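Local coordinates for protein 6-phosphogluconolactonase (Thermotoga maritima, PDB 1PBT) that hydrolyses 6-phosphogluconolactone to 6-phosphogluconate, the second step of the oxidative stage of the pentose phosphate pathway, at residues G183-K186 with V187-T191. Residues are numbered along the deposited sequence; the frame is centred on the assembly and turned at random.
With SO4 (sulfate ion), chain B.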
loop_
_atom_site.group_PDB
_atom_site.type_symbol
_atom_site.label_atom_id
_atom_site.label_comp_id
_atom_site.label_asym_id
_atom_site.label_seq_id
_atom_site.Cartn_x
_atom_site.Cartn_y
_atom_site.Cartn_z
ATOM N N GLY A 183 10.614 -9.029 9.846
ATOM C CA GLY A 183 9.804 -9.782 8.909
ATOM C C GLY A 183 10.569 -10.900 8.242
ATOM O O GLY A 183 11.564 -11.393 8.769
ATOM N N ASP A 184 10.078 -11.285 7.075
ATOM C CA ASP A 184 10.669 -12.327 6.273
ATOM C C ASP A 184 10.499 -11.866 4.820
ATOM O O ASP A 184 9.374 -11.774 4.316
ATOM C CB ASP A 184 9.920 -13.660 6.472
ATOM C CG ASP A 184 10.640 -14.826 5.831
ATOM O OD1 ASP A 184 11.880 -14.889 5.962
ATOM O OD2 ASP A 184 9.978 -15.676 5.221
ATOM N N PRO A 185 11.604 -11.605 4.105
ATOM C CA PRO A 185 12.994 -11.712 4.544
ATOM C C PRO A 185 13.304 -10.848 5.759
ATOM O O PRO A 185 12.771 -9.745 5.916
ATOM C CB PRO A 185 13.783 -11.288 3.300
ATOM C CG PRO A 185 12.836 -10.420 2.544
ATOM C CD PRO A 185 11.520 -11.075 2.731
ATOM N N LYS A 186 14.171 -11.348 6.628
ATOM C CA LYS A 186 14.520 -10.582 7.818
ATOM C C LYS A 186 15.591 -9.559 7.475
ATOM O O LYS A 186 16.792 -9.769 7.703
ATOM C CB LYS A 186 15.014 -11.498 8.942
ATOM C CG LYS A 186 15.171 -10.766 10.281
ATOM C CD LYS A 186 15.574 -11.721 11.414
ATOM C CE LYS A 186 15.774 -10.987 12.749
ATOM N NZ LYS A 186 16.171 -11.896 13.871
ATOM N N VAL A 187 15.131 -8.441 6.925
ATOM C CA VAL A 187 15.998 -7.356 6.520
ATOM C C VAL A 187 15.436 -6.025 7.001
ATOM O O VAL A 187 14.242 -5.921 7.300
ATOM C CB VAL A 187 16.103 -7.316 4.990
ATOM C CG1 VAL A 187 16.742 -8.584 4.481
ATOM C CG2 VAL A 187 14.713 -7.170 4.391
ATOM N N PRO A 188 16.294 -4.997 7.098
ATOM C CA PRO A 188 15.820 -3.686 7.548
ATOM C C PRO A 188 14.759 -3.215 6.548
ATOM O O PRO A 188 14.808 -3.587 5.370
ATOM C CB PRO A 188 17.077 -2.821 7.488
ATOM C CG PRO A 188 18.209 -3.809 7.572
ATOM C CD PRO A 188 17.712 -4.932 6.713
ATOM N N ARG A 189 13.812 -2.403 6.999
ATOM C CA ARG A 189 12.754 -1.918 6.104
ATOM C C ARG A 189 12.590 -0.410 6.202
ATOM O O ARG A 189 12.967 0.196 7.201
ATOM C CB ARG A 189 11.381 -2.514 6.481
ATOM C CG ARG A 189 11.328 -3.993 6.810
ATOM C CD ARG A 189 11.604 -4.805 5.588
ATOM N NE ARG A 189 11.348 -6.228 5.780
ATOM C CZ ARG A 189 10.199 -6.833 5.491
ATOM N NH1 ARG A 189 9.172 -6.139 5.008
ATOM N NH2 ARG A 189 10.095 -8.147 5.617
ATOM N N VAL A 190 12.013 0.185 5.158
ATOM C CA VAL A 190 11.692 1.615 5.154
ATOM C C VAL A 190 10.171 1.568 4.962
ATOM O O VAL A 190 9.674 0.866 4.085
ATOM C CB VAL A 190 12.354 2.383 3.985
ATOM C CG1 VAL A 190 11.815 3.819 3.939
ATOM C CG2 VAL A 190 13.880 2.394 4.160
ATOM N N THR A 191 9.420 2.305 5.772
ATOM C CA THR A 191 7.969 2.211 5.679
ATOM C C THR A 191 7.223 3.486 5.994
ATOM O O THR A 191 7.696 4.331 6.764
ATOM C CB THR A 191 7.444 1.110 6.661
ATOM O OG1 THR A 191 6.032 0.907 6.490
ATOM C CG2 THR A 191 7.715 1.527 8.105
HETATM S S SO4 B . 5.976 -8.466 3.808
HETATM O O1 SO4 B . 5.748 -8.379 2.344
HETATM O O2 SO4 B . 5.477 -7.211 4.414
HETATM O O3 SO4 B . 5.225 -9.621 4.354
HETATM O O4 SO4 B . 7.416 -8.653 4.115
#
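Arg189 turns its guanidinium back into the curl of the preceding loop, where NH2 donates to Pro185 O at 3.1 Å in a nearly straight bond (161° at the hydrogen), the carbonyl oxygen lying close to the guanidinium plane. The bend at chi2 (-68°) folds the chain back toward residues 183-186. NE makes a weak bond to Val187 O, 3.3 Å away, and another weak one to Ser182 O just before the loop residues, while NH1 is held by Ser163 OG; bonds at all three nitrogens thus fix the rotation of the flat group. Its NH1 and NH2 both donate to O4 of a bound sulfate, at 3.2 and 3.1 Å from that oxygen.

Among backbone atoms, Pro185 O also accepts a weak bond from Val187 N (2.9 Å, 129°), closing an inverse gamma turn centred on Lys186; one carbonyl therefore serves both turn and guanidinium. The chain reaches it through a cis peptide before Pro185. Gly183 CA lies 3.7 Å from Arg189 NH2, where a side chain would collide with the guanidinium.

Apolar contact is slight: Pro185 CB meets Val187 CG1 at 4.2 Å, and both side chains also rest on Arg92. A leucine in place of Arg189 would probably leave Pro185 O with just the weak turn bond here, and the sulfate without two of its donors.

The sulfate, which Arg92 and His160 also bind, is probably a crystallisation additive; this cluster of Arg189, Arg92 and His160, gathered beside strands 84-92 and 189-192, is consistent with a pocket for the substrate phosphate in this family.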